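Local coordinates for putative transcriptional regulator (Clostridium difficile, PDB 3QI7), which is of unknown function but has a periplasmic-binding-protein-like fold and may bind a small ligand such as a sugar, perhaps as a lipoprotein or regulator, at residues Ile115-Pro120 and Thr319-Gln324; Val134-Ser139 and Ser312-Leu317; Pro190-Asn195 and Glu217-Lys222. All coordinates share one frame; numbering follows the deposited sequence. Where two conformers were deposited one is given.

Contacts 1 and 2 share helix 306-324 and one sheet, which it meets at the neighbouring strands 115-118 and 134-137; their centres lie 9 Å apart. Contact 2 is wholly buried, whereas contact 1, further along the helix, is partly buried. Both are apolar, with no hydrogen bond between segments; within the segments compared, selenomethionine takes part at contact 1. Contact 3 belongs to another sheet: its centre is about 45 Å from that of contact 1 and about 37 Å from that of contact 2. Partly buried like contact 1, with one of its three touching residues buried, and burying less area, it sets valines against an amide instead of another hydrocarbon chain.

Contact 1 of 3, residues Ile115-Pro120 and Thr319-Gln324; sequences ITISAP and TEMVKQ
Ile115 meets Met321, a selenomethionine, at two points with two different branches. Its CD1 lies 3.5 Å from Met321 CB, at the root of that side chain, while its CG2 reaches the far end, 3.9 Å from Met321 SE and 4.0 Å from Met321 CE. The torsions of Ile115 account for this division: CG2 stands anti to the backbone N, CG1 stands beside it (chi1 -65°), and an extended chi2 carries CD1 outward toward the helix. Met321 leaves the helix extended through chi2 and then bends at chi3 (85°), which turns CE back to where Ile115 CG2 can touch it. The two chains cross obliquely, and the isoleucine spans the selenomethionine from root to end.

Ile115 CD1 also meets Val322, 3.9 Å from its CG2, the branch that lies beside the valine's backbone N. Ile117 adds a looser touch, CD1 to Met321 SE at 4.5 Å, and otherwise packs on Ala318 and Ala314, one and two turns back along the helix. No hydrogen bond crosses; the contacts are all between apolar side chains, and 162 Å² is buried.

The short axes of strand 115-118 and helix 319-324 run nearly antiparallel, at 164° and 10.2 Å apart, a helix layered on a sheet as in the alpha/beta lobes of periplasmic-binding-protein-like folds.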
ATOM      1  N   ILE A 115       5.363 -11.291 -19.152  1.00 31.62           N
ATOM      2  CA  ILE A 115       5.969 -10.877 -17.895  1.00 30.25           C
ATOM      3  C   ILE A 115       4.877 -10.805 -16.847  1.00 29.99           C
ATOM      4  O   ILE A 115       3.923 -10.056 -17.020  1.00 29.44           O
ATOM      5  CB  ILE A 115       6.586  -9.504 -18.071  1.00 32.85           C
ATOM      6  CG1 ILE A 115       7.731  -9.603 -19.084  1.00 33.63           C
ATOM      7  CG2 ILE A 115       7.094  -8.956 -16.740  1.00 31.08           C
ATOM      8  CD1 ILE A 115       8.380  -8.275 -19.367  1.00 37.10           C
ATOM      9  N   THR A 116       4.994 -11.586 -15.781  1.00 27.75           N
ATOM     10  CA  THR A 116       3.995 -11.560 -14.696  1.00 28.18           C
ATOM     11  C   THR A 116       4.503 -10.862 -13.432  1.00 27.10           C
ATOM     12  O   THR A 116       5.640 -11.067 -13.010  1.00 25.98           O
ATOM     13  CB  THR A 116       3.531 -12.998 -14.362  1.00 28.13           C
ATOM     14  OG1 THR A 116       4.675 -13.830 -14.137  1.00 27.63           O
ATOM     15  CG2 THR A 116       2.675 -13.560 -15.525  1.00 25.40           C
ATOM     16  N   ILE A 117       3.655 -10.023 -12.836  1.00 25.33           N
ATOM     17  CA  ILE A 117       4.043  -9.187 -11.720  1.00 23.36           C
ATOM     18  C   ILE A 117       2.908  -9.166 -10.685  1.00 23.46           C
ATOM     19  O   ILE A 117       1.754  -8.870 -11.032  1.00 24.92           O
ATOM     20  CB  ILE A 117       4.321  -7.731 -12.176  1.00 24.65           C
ATOM     21  CG1 ILE A 117       5.265  -7.696 -13.379  1.00 26.76           C
ATOM     22  CG2 ILE A 117       4.843  -6.864 -11.001  1.00 22.15           C
ATOM     23  CD1 ILE A 117       5.664  -6.327 -13.806  1.00 25.96           C
ATOM     24  N   SER A 118       3.223  -9.541  -9.454  1.00 22.52           N
ATOM     25  CA  SER A 118       2.317  -9.364  -8.325  1.00 21.80           C
ATOM     26  C   SER A 118       2.624  -7.978  -7.709  1.00 22.34           C
ATOM     27  O   SER A 118       3.807  -7.588  -7.526  1.00 20.91           O
ATOM     28  CB  SER A 118       2.441 -10.523  -7.307  1.00 24.35           C
ATOM     29  OG  SER A 118       3.741 -10.576  -6.670  1.00 21.87           O
ATOM     30  N   ALA A 119       1.571  -7.238  -7.392  1.00 20.82           N
ATOM     31  CA  ALA A 119       1.719  -5.883  -6.924  1.00 19.82           C
ATOM     32  C   ALA A 119       0.518  -5.310  -6.118  1.00 17.92           C
ATOM     33  O   ALA A 119      -0.056  -4.293  -6.469  1.00 20.97           O
ATOM     34  CB  ALA A 119       2.073  -5.005  -8.111  1.00 20.13           C
ATOM     35  N   PRO A 120       0.150  -5.953  -4.983  1.00 20.30           N
ATOM     36  CA  PRO A 120       0.654  -7.207  -4.444  1.00 18.75           C
ATOM     37  C   PRO A 120      -0.272  -8.351  -4.807  1.00 21.38           C
ATOM     38  O   PRO A 120      -1.270  -8.134  -5.482  1.00 24.21           O
ATOM     39  CB  PRO A 120       0.581  -6.959  -2.918  1.00 21.69           C
ATOM     40  CG  PRO A 120      -0.792  -6.205  -2.770  1.00 22.52           C
ATOM     41  CD  PRO A 120      -0.857  -5.338  -4.075  1.00 19.94           C
ATOM     42  N   THR A 319       5.993  -2.007 -18.510  1.00 25.53           N
ATOM     43  CA  THR A 319       6.210  -1.236 -19.757  1.00 27.59           C
ATOM     44  C   THR A 319       7.700  -1.121 -20.132  1.00 28.14           C
ATOM     45  O   THR A 319       8.099  -1.346 -21.291  1.00 30.81           O
ATOM     46  CB  THR A 319       5.568   0.160 -19.628  1.00 28.10           C
ATOM     47  OG1 THR A 319       4.167  -0.012 -19.388  1.00 31.45           O
ATOM     48  CG2 THR A 319       5.788   1.006 -20.902  1.00 28.38           C
ATOM     49  N   GLU A 320       8.526  -0.786 -19.150  1.00 27.68           N
ATOM     50  CA  GLU A 320       9.955  -0.630 -19.377  1.00 28.34           C
ATOM     51  C   GLU A 320      10.559  -1.965 -19.777  1.00 28.40           C
ATOM     52  O   GLU A 320      11.429  -2.041 -20.660  1.00 25.49           O
ATOM     53  CB  GLU A 320      10.631  -0.111 -18.111  1.00 29.10           C
ATOM     54  CG  GLU A 320      12.159   0.027 -18.163  1.00 31.46           C
ATOM     55  CD  GLU A 320      12.636   1.262 -18.905  1.00 40.26           C
ATOM     56  OE1 GLU A 320      11.822   2.174 -19.132  1.00 40.54           O
ATOM     57  OE2 GLU A 320      13.848   1.314 -19.245  1.00 44.79           O
HETATM   58  N   MSE A 321      10.111  -3.015 -19.090  1.00 28.21           N
HETATM   59  CA  MSE A 321      10.644  -4.355 -19.337  1.00 29.01           C
HETATM   60  C   MSE A 321      10.310  -4.818 -20.750  1.00 31.10           C
HETATM   61  O   MSE A 321      11.156  -5.425 -21.419  1.00 31.10           O
HETATM   62  CB  MSE A 321      10.095  -5.360 -18.295  1.00 28.13           C
HETATM   63  CG  MSE A 321      10.719  -5.213 -16.917  1.00 22.36           C
HETATM   64 SE   MSE A 321       9.800  -6.339 -15.573  0.75 29.12          SE
HETATM   65  CE  MSE A 321      10.865  -7.961 -15.983  1.00 21.08           C
ATOM     66  N   VAL A 322       9.078  -4.572 -21.191  1.00 29.21           N
ATOM     67  CA  VAL A 322       8.670  -4.960 -22.543  1.00 30.36           C
ATOM     68  C   VAL A 322       9.419  -4.099 -23.580  1.00 30.79           C
ATOM     69  O   VAL A 322      10.002  -4.636 -24.498  1.00 31.97           O
ATOM     70  CB  VAL A 322       7.128  -4.898 -22.758  1.00 31.70           C
ATOM     71  CG1 VAL A 322       6.790  -5.250 -24.209  1.00 31.37           C
ATOM     72  CG2 VAL A 322       6.400  -5.869 -21.792  1.00 27.29           C
ATOM     73  N   LYS A 323       9.470  -2.787 -23.390  1.00 30.27           N
ATOM     74  CA  LYS A 323      10.193  -1.926 -24.340  1.00 33.82           C
ATOM     75  C   LYS A 323      11.675  -2.261 -24.445  1.00 34.24           C
ATOM     76  O   LYS A 323      12.241  -2.209 -25.541  1.00 35.34           O
ATOM     77  CB  LYS A 323      10.003  -0.433 -24.026  1.00 34.51           C
ATOM     78  CG  LYS A 323       8.694   0.108 -24.534  1.00 35.77           C
ATOM     79  CD  LYS A 323       8.451   1.540 -24.045  1.00 40.34           C
ATOM     80  CE  LYS A 323       7.302   2.178 -24.795  1.00 41.91           C
ATOM     81  NZ  LYS A 323       6.973   3.505 -24.226  1.00 45.83           N
ATOM     82  N   GLN A 324      12.300  -2.632 -23.333  1.00 33.88           N
ATOM     83  CA  GLN A 324      13.744  -2.859 -23.305  1.00 34.24           C
ATOM     84  C   GLN A 324      14.128  -4.358 -23.334  1.00 35.56           C
ATOM     85  O   GLN A 324      15.308  -4.689 -23.261  1.00 35.16           O
ATOM     86  CB  GLN A 324      14.358  -2.187 -22.068  1.00 34.29           C
ATOM     87  CG  GLN A 324      14.121  -0.681 -21.948  1.00 39.71           C
ATOM     88  CD  GLN A 324      14.826   0.127 -23.025  1.00 48.93           C
ATOM     89  OE1 GLN A 324      15.749  -0.351 -23.673  1.00 46.82           O
ATOM     90  NE2 GLN A 324      14.393   1.360 -23.215  1.00 51.90           N
TER

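Contact 2 of 3, residues Val134-Ser139 and Ser312-Leu317; sequences VNLGVS and SLAIYL
Leu136 supplies the bump of this interface: its CD1 enters a shallow hollow on residues 312-317 of helix 306-324, resting 4.0 Å from Leu313 CD2 and 4.1 Å from Ala314 CB. The floor at Ala314 is low because that side chain is a single methyl, and Leu313 forms the wall beside it, its CG also touching Leu136 CD1 at 4.2 Å. The two leucine side chains cross at about a right angle, and one methyl of Leu136, CD1, makes the nearest contacts. With CG beside the backbone N (chi1 -55°) and chi2 near 173°, Leu136 holds that methyl out from the sheet.

One turn further along the helix, Leu317 comes down over Val134, CD2 to CG1 at 4.3 Å, a more distant touch. All five touching residues are buried. Strand 134-137 lies in the parallel part of the sheet of a periplasmic-binding-protein-like lobe, between strands 115-118 and 361-370, and helix 306-324 covers this face of it; the local axes are 10.1 Å apart and run at 158°.

The fit continues beyond both ends, where Val134 touches Met321 and Leu136 touches Leu310 on the same helix. Phe340 and Leu337 of helix 334-345 back Leu313 and Leu317 in turn.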
ATOM      1  N   VAL A 134       8.061 -11.107 -11.199  1.00 24.00           N
ATOM      2  CA  VAL A 134       8.407  -9.970 -10.315  1.00 23.23           C
ATOM      3  C   VAL A 134       7.321  -9.829  -9.264  1.00 21.55           C
ATOM      4  O   VAL A 134       6.138  -9.881  -9.583  1.00 21.36           O
ATOM      5  CB  VAL A 134       8.551  -8.644 -11.094  1.00 22.59           C
ATOM      6  CG1 VAL A 134       8.954  -7.490 -10.151  1.00 20.70           C
ATOM      7  CG2 VAL A 134       9.576  -8.798 -12.220  1.00 21.79           C
ATOM      8  N   ASN A 135       7.742  -9.734  -8.014  1.00 19.68           N
ATOM      9  CA  ASN A 135       6.852  -9.681  -6.860  1.00 22.63           C
ATOM     10  C   ASN A 135       7.184  -8.497  -5.966  1.00 22.32           C
ATOM     11  O   ASN A 135       8.300  -8.364  -5.500  1.00 22.10           O
ATOM     12  CB  ASN A 135       6.926 -10.998  -6.093  1.00 21.27           C
ATOM     13  CG  ASN A 135       6.534 -12.181  -6.966  1.00 24.08           C
ATOM     14  OD1 ASN A 135       5.345 -12.383  -7.229  1.00 24.43           O
ATOM     15  ND2 ASN A 135       7.529 -12.920  -7.484  1.00 24.33           N
ATOM     16  N   LEU A 136       6.196  -7.635  -5.777  1.00 20.32           N
ATOM     17  CA  LEU A 136       6.317  -6.416  -5.022  1.00 18.62           C
ATOM     18  C   LEU A 136       5.279  -6.449  -3.923  1.00 21.16           C
ATOM     19  O   LEU A 136       4.133  -6.852  -4.156  1.00 20.83           O
ATOM     20  CB  LEU A 136       6.016  -5.230  -5.916  1.00 19.29           C
ATOM     21  CG  LEU A 136       6.837  -5.121  -7.208  1.00 22.30           C
ATOM     22  CD1 LEU A 136       6.265  -3.956  -8.088  1.00 26.81           C
ATOM     23  CD2 LEU A 136       8.298  -4.928  -6.892  1.00 24.13           C
ATOM     24  N   GLY A 137       5.689  -6.098  -2.711  1.00 20.09           N
ATOM     25  CA  GLY A 137       4.797  -6.174  -1.576  1.00 23.80           C
ATOM     26  C   GLY A 137       5.323  -5.393  -0.395  1.00 25.01           C
ATOM     27  O   GLY A 137       6.241  -4.580  -0.512  1.00 21.00           O
ATOM     28  N   VAL A 138       4.712  -5.644   0.748  1.00 27.04           N
ATOM     29  CA  VAL A 138       5.111  -5.012   1.989  1.00 29.18           C
ATOM     30  C   VAL A 138       5.419  -6.083   3.021  1.00 27.97           C
ATOM     31  O   VAL A 138       4.752  -7.112   3.069  1.00 29.16           O
ATOM     32  CB  VAL A 138       4.019  -4.076   2.512  1.00 29.65           C
ATOM     33  CG1 VAL A 138       3.772  -2.939   1.511  1.00 33.18           C
ATOM     34  CG2 VAL A 138       2.737  -4.838   2.804  1.00 38.56           C
ATOM     35  N   SER A 139       6.440  -5.830   3.838  1.00 26.52           N
ATOM     36  CA  SER A 139       6.812  -6.714   4.932  1.00 26.39           C
ATOM     37  C   SER A 139       6.282  -6.102   6.226  1.00 27.14           C
ATOM     38  O   SER A 139       6.618  -4.960   6.569  1.00 25.85           O
ATOM     39  CB  SER A 139       8.330  -6.885   4.971  1.00 25.79           C
ATOM     40  OG  SER A 139       8.784  -7.259   6.267  1.00 25.81           O
ATOM     41  N   SER A 312       0.921   1.142  -9.666  0.50 22.17           N
ATOM     42  CA  SER A 312       1.514   2.124 -10.583  0.50 20.56           C
ATOM     43  C   SER A 312       2.984   1.819 -10.880  0.50 21.28           C
ATOM     44  O   SER A 312       3.417   1.954 -12.022  0.50 22.05           O
ATOM     45  CB  SER A 312       1.370   3.546 -10.055  0.50 21.68           C
ATOM     46  OG  SER A 312       1.694   4.468 -11.077  0.50 18.77           O
ATOM     47  N   LEU A 313       3.749   1.431  -9.860  1.00 19.20           N
ATOM     48  CA  LEU A 313       5.145   1.023 -10.064  1.00 21.25           C
ATOM     49  C   LEU A 313       5.208  -0.212 -10.955  1.00 22.19           C
ATOM     50  O   LEU A 313       6.051  -0.298 -11.861  1.00 21.31           O
ATOM     51  CB  LEU A 313       5.848   0.728  -8.724  1.00 22.54           C
ATOM     52  CG  LEU A 313       7.219   0.031  -8.796  1.00 20.83           C
ATOM     53  CD1 LEU A 313       8.214   0.935  -9.544  1.00 21.59           C
ATOM     54  CD2 LEU A 313       7.793  -0.365  -7.420  1.00 21.21           C
ATOM     55  N   ALA A 314       4.358  -1.196 -10.662  1.00 21.20           N
ATOM     56  CA  ALA A 314       4.330  -2.454 -11.459  1.00 21.18           C
ATOM     57  C   ALA A 314       4.004  -2.187 -12.928  1.00 21.41           C
ATOM     58  O   ALA A 314       4.629  -2.777 -13.830  1.00 20.77           O
ATOM     59  CB  ALA A 314       3.337  -3.490 -10.852  1.00 18.20           C
ATOM     60  N   ILE A 315       3.054  -1.296 -13.185  1.00 19.88           N
ATOM     61  CA  ILE A 315       2.730  -0.947 -14.591  1.00 22.65           C
ATOM     62  C   ILE A 315       3.948  -0.310 -15.316  1.00 22.18           C
ATOM     63  O   ILE A 315       4.272  -0.688 -16.443  1.00 23.86           O
ATOM     64  CB  ILE A 315       1.487  -0.034 -14.663  1.00 24.03           C
ATOM     65  CG1 ILE A 315       0.247  -0.811 -14.189  1.00 22.58           C
ATOM     66  CG2 ILE A 315       1.278   0.506 -16.098  1.00 25.99           C
ATOM     67  CD1 ILE A 315      -0.864   0.077 -13.713  1.00 18.93           C
ATOM     68  N   TYR A 316       4.599   0.654 -14.672  1.00 23.22           N
ATOM     69  CA  TYR A 316       5.764   1.334 -15.249  1.00 21.58           C
ATOM     70  C   TYR A 316       6.899   0.357 -15.497  1.00 23.79           C
ATOM     71  O   TYR A 316       7.591   0.448 -16.515  1.00 23.37           O
ATOM     72  CB  TYR A 316       6.273   2.465 -14.333  1.00 22.97           C
ATOM     73  CG  TYR A 316       5.467   3.758 -14.352  1.00 21.18           C
ATOM     74  CD1 TYR A 316       5.030   4.333 -15.536  1.00 26.87           C
ATOM     75  CD2 TYR A 316       5.179   4.408 -13.188  1.00 26.98           C
ATOM     76  CE1 TYR A 316       4.294   5.543 -15.538  1.00 29.58           C
ATOM     77  CE2 TYR A 316       4.454   5.588 -13.173  1.00 26.82           C
ATOM     78  CZ  TYR A 316       4.018   6.155 -14.347  1.00 32.09           C
ATOM     79  OH  TYR A 316       3.299   7.326 -14.277  1.00 33.17           O
ATOM     80  N   LEU A 317       7.090  -0.593 -14.578  1.00 21.92           N
ATOM     81  CA  LEU A 317       8.143  -1.598 -14.703  1.00 24.93           C
ATOM     82  C   LEU A 317       7.847  -2.532 -15.865  1.00 25.62           C
ATOM     83  O   LEU A 317       8.739  -2.827 -16.681  1.00 27.94           O
ATOM     84  CB  LEU A 317       8.242  -2.414 -13.402  1.00 25.81           C
ATOM     85  CG  LEU A 317       9.559  -2.998 -12.923  1.00 33.82           C
ATOM     86  CD1 LEU A 317      10.760  -2.049 -13.103  1.00 25.88           C
ATOM     87  CD2 LEU A 317       9.360  -3.384 -11.442  1.00 31.08           C
TER

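Contact 3 of 3, residues Pro190-Asn195 and Glu217-Lys222; sequences PFVQVN and EKQVKK
Val192 sets its CG1 methyl against the terminal amide of Gln219, 3.9 Å from NE2 and 4.1 Å from OE1, so both polar atoms of the amide lie close to one methyl. The two side chains come from opposite directions and meet between strand and helix. Val194, two residues on along the same side of the strand, approaches differently: it slides past the glutamine, and its CG2 lies 3.9 Å from Gln219 NE2. The amide nitrogen is thus shared by a methyl from each valine. Gln219 reaches this place by a folded route, CG beside the backbone N and a bend at chi2 of -63°, which brings the amide round to the valines instead of extending it fully.

The 102 Å² buried here ties strand 191-196 to helix 203-223, the helix that follows it in a beta-alpha-beta crossover leading to strand 228-231. Strand 159-164 lies between the two parallel strands, and its Tyr162 touches both Val194 and Gln219.

Within the helix, NE2 also donates to Asp215 OD2. In one of the two deposited conformers of Lys222, NZ donates to Gln219 OE1 at 3.0 Å, making a C=O...N angle of 135° with the donor 18° from the carbonyl plane; as Lys222 also touches a crystal neighbour, this bond is doubtful. No hydrogen bond joins strand and helix across the contact. The chemistry implies that the buried amide probably can face valine methyls because NE2 has a hydrogen-bond partner, Asp215, in its own helix; that of OE1 is uncertain.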
ATOM      1  N   PRO A 190       9.439   3.643  25.347  1.00 28.02           N
ATOM      2  CA  PRO A 190       8.410   2.904  26.072  1.00 29.07           C
ATOM      3  C   PRO A 190       7.255   2.468  25.164  1.00 26.97           C
ATOM      4  O   PRO A 190       6.771   3.233  24.355  1.00 26.59           O
ATOM      5  CB  PRO A 190       7.954   3.901  27.146  1.00 31.22           C
ATOM      6  CG  PRO A 190       9.176   4.762  27.385  1.00 33.55           C
ATOM      7  CD  PRO A 190       9.801   4.901  26.023  1.00 30.89           C
ATOM      8  N   PHE A 191       6.856   1.207  25.282  1.00 27.03           N
ATOM      9  CA  PHE A 191       5.819   0.658  24.447  1.00 26.42           C
ATOM     10  C   PHE A 191       4.649   0.211  25.328  1.00 26.90           C
ATOM     11  O   PHE A 191       4.856  -0.448  26.337  1.00 25.93           O
ATOM     12  CB  PHE A 191       6.372  -0.512  23.631  1.00 25.14           C
ATOM     13  CG  PHE A 191       5.346  -1.214  22.819  1.00 19.84           C
ATOM     14  CD1 PHE A 191       4.960  -0.718  21.596  1.00 26.00           C
ATOM     15  CD2 PHE A 191       4.777  -2.405  23.273  1.00 26.35           C
ATOM     16  CE1 PHE A 191       3.994  -1.378  20.835  1.00 26.23           C
ATOM     17  CE2 PHE A 191       3.834  -3.067  22.526  1.00 27.49           C
ATOM     18  CZ  PHE A 191       3.435  -2.551  21.302  1.00 30.27           C
ATOM     19  N   VAL A 192       3.431   0.585  24.933  1.00 27.75           N
ATOM     20  CA  VAL A 192       2.224   0.261  25.683  1.00 27.71           C
ATOM     21  C   VAL A 192       1.255  -0.458  24.770  1.00 28.31           C
ATOM     22  O   VAL A 192       0.781   0.125  23.798  1.00 26.72           O
ATOM     23  CB  VAL A 192       1.554   1.541  26.224  1.00 27.93           C
ATOM     24  CG1 VAL A 192       0.310   1.185  27.077  1.00 30.81           C
ATOM     25  CG2 VAL A 192       2.596   2.384  27.016  1.00 30.66           C
ATOM     26  N   GLN A 193       0.950  -1.731  25.050  1.00 27.25           N
ATOM     27  CA  GLN A 193      -0.057  -2.442  24.236  1.00 27.36           C
ATOM     28  C   GLN A 193      -1.407  -2.441  24.938  1.00 27.73           C
ATOM     29  O   GLN A 193      -1.511  -2.846  26.092  1.00 28.36           O
ATOM     30  CB  GLN A 193       0.378  -3.880  23.916  1.00 26.42           C
ATOM     31  CG  GLN A 193      -0.722  -4.715  23.313  1.00 30.61           C
ATOM     32  CD  GLN A 193      -0.270  -6.110  23.032  1.00 31.96           C
ATOM     33  OE1 GLN A 193       0.912  -6.395  23.104  1.00 34.38           O
ATOM     34  NE2 GLN A 193      -1.216  -7.001  22.752  1.00 35.19           N
ATOM     35  N   VAL A 194      -2.431  -1.973  24.230  1.00 25.63           N
ATOM     36  CA  VAL A 194      -3.775  -1.867  24.773  1.00 26.94           C
ATOM     37  C   VAL A 194      -4.753  -2.613  23.885  1.00 28.75           C
ATOM     38  O   VAL A 194      -4.872  -2.324  22.670  1.00 26.14           O
ATOM     39  CB  VAL A 194      -4.209  -0.414  24.911  1.00 26.25           C
ATOM     40  CG1 VAL A 194      -5.622  -0.325  25.595  1.00 26.57           C
ATOM     41  CG2 VAL A 194      -3.183   0.360  25.704  1.00 28.25           C
ATOM     42  N   ASN A 195      -5.440  -3.580  24.507  1.00 29.89           N
ATOM     43  CA  ASN A 195      -6.502  -4.351  23.869  1.00 30.82           C
ATOM     44  C   ASN A 195      -7.822  -3.590  23.830  1.00 30.48           C
ATOM     45  O   ASN A 195      -8.399  -3.220  24.879  1.00 33.09           O
ATOM     46  CB  ASN A 195      -6.720  -5.706  24.564  1.00 32.55           C
ATOM     47  CG  ASN A 195      -5.567  -6.719  24.324  1.00 38.48           C
ATOM     48  OD1 ASN A 195      -4.615  -6.479  23.562  1.00 44.67           O
ATOM     49  ND2 ASN A 195      -5.664  -7.868  25.007  1.00 48.84           N
ATOM     50  N   GLU A 217      -6.950   9.709  26.424  1.00 26.92           N
ATOM     51  CA  GLU A 217      -6.850  10.693  27.502  1.00 29.36           C
ATOM     52  C   GLU A 217      -5.952  10.223  28.661  1.00 30.82           C
ATOM     53  O   GLU A 217      -5.123  10.976  29.169  1.00 30.77           O
ATOM     54  CB  GLU A 217      -8.242  11.056  28.040  1.00 29.57           C
ATOM     55  CG  GLU A 217      -9.058  11.835  27.024  1.00 33.35           C
ATOM     56  CD  GLU A 217     -10.434  12.187  27.546  1.00 46.22           C
ATOM     57  OE1 GLU A 217     -10.570  12.346  28.781  1.00 45.91           O
ATOM     58  OE2 GLU A 217     -11.359  12.307  26.710  1.00 48.55           O
ATOM     59  N   LYS A 218      -6.097   8.956  29.041  1.00 32.30           N
ATOM     60  CA  LYS A 218      -5.308   8.385  30.132  1.00 33.03           C
ATOM     61  C   LYS A 218      -3.827   8.347  29.834  1.00 29.91           C
ATOM     62  O   LYS A 218      -2.991   8.639  30.714  1.00 28.15           O
ATOM     63  CB  LYS A 218      -5.834   6.983  30.517  1.00 34.46           C
ATOM     64  CG  LYS A 218      -7.193   7.064  31.208  1.00 41.19           C
ATOM     65  CD  LYS A 218      -7.536   5.819  32.023  1.00 45.14           C
ATOM     66  CE  LYS A 218      -7.982   4.650  31.155  1.00 41.38           C
ATOM     67  NZ  LYS A 218      -8.701   3.647  31.996  1.00 39.42           N
ATOM     68  N   GLN A 219      -3.499   7.986  28.593  1.00 29.43           N
ATOM     69  CA  GLN A 219      -2.117   7.837  28.184  1.00 28.01           C
ATOM     70  C   GLN A 219      -1.412   9.195  28.127  1.00 29.62           C
ATOM     71  O   GLN A 219      -0.239   9.301  28.506  1.00 32.29           O
ATOM     72  CB  GLN A 219      -2.005   7.083  26.847  1.00 28.20           C
ATOM     73  CG  GLN A 219      -2.667   5.673  26.826  1.00 26.73           C
ATOM     74  CD  GLN A 219      -2.064   4.668  27.783  1.00 27.70           C
ATOM     75  OE1 GLN A 219      -1.002   4.899  28.356  1.00 29.78           O
ATOM     76  NE2 GLN A 219      -2.741   3.519  27.943  1.00 26.29           N
ATOM     77  N   VAL A 220      -2.131  10.233  27.691  1.00 30.02           N
ATOM     78  CA  VAL A 220      -1.616  11.612  27.694  1.00 29.81           C
ATOM     79  C   VAL A 220      -1.396  12.153  29.124  1.00 33.41           C
ATOM     80  O   VAL A 220      -0.416  12.845  29.395  1.00 34.50           O
ATOM     81  CB  VAL A 220      -2.550  12.566  26.863  1.00 31.64           C
ATOM     82  CG1 VAL A 220      -2.133  14.045  27.015  1.00 29.76           C
ATOM     83  CG2 VAL A 220      -2.547  12.154  25.391  1.00 24.26           C
ATOM     84  N   LYS A 221      -2.283  11.820  30.053  1.00 32.23           N
ATOM     85  CA  LYS A 221      -2.074  12.209  31.454  1.00 35.85           C
ATOM     86  C   LYS A 221      -0.841  11.547  32.060  1.00 35.32           C
ATOM     87  O   LYS A 221      -0.104  12.167  32.840  1.00 36.34           O
ATOM     88  CB  LYS A 221      -3.304  11.874  32.299  1.00 36.06           C
ATOM     89  CG  LYS A 221      -4.447  12.821  32.044  1.00 41.91           C
ATOM     90  CD  LYS A 221      -5.661  12.493  32.911  1.00 49.35           C
ATOM     91  CE  LYS A 221      -6.959  13.001  32.267  1.00 50.70           C
ATOM     92  NZ  LYS A 221      -7.825  13.644  33.268  1.00 57.41           N
ATOM     93  N   LYS A 222      -0.598  10.309  31.667  1.00 33.67           N
ATOM     94  CA  LYS A 222       0.555   9.555  32.167  0.50 32.84           C
ATOM     95  C   LYS A 222       1.876  10.074  31.624  1.00 33.77           C
ATOM     96  O   LYS A 222       2.814  10.331  32.385  1.00 35.74           O
ATOM     97  CB  LYS A 222       0.431   8.082  31.808  0.50 32.34           C
ATOM     98  CG  LYS A 222      -0.547   7.344  32.644  0.50 26.38           C
ATOM     99  CD  LYS A 222      -0.823   5.981  32.063  0.50 26.96           C
ATOM    100  CE  LYS A 222       0.479   5.232  31.751  0.50 31.30           C
ATOM    101  NZ  LYS A 222       0.265   4.024  30.887  0.50 31.55           N
TER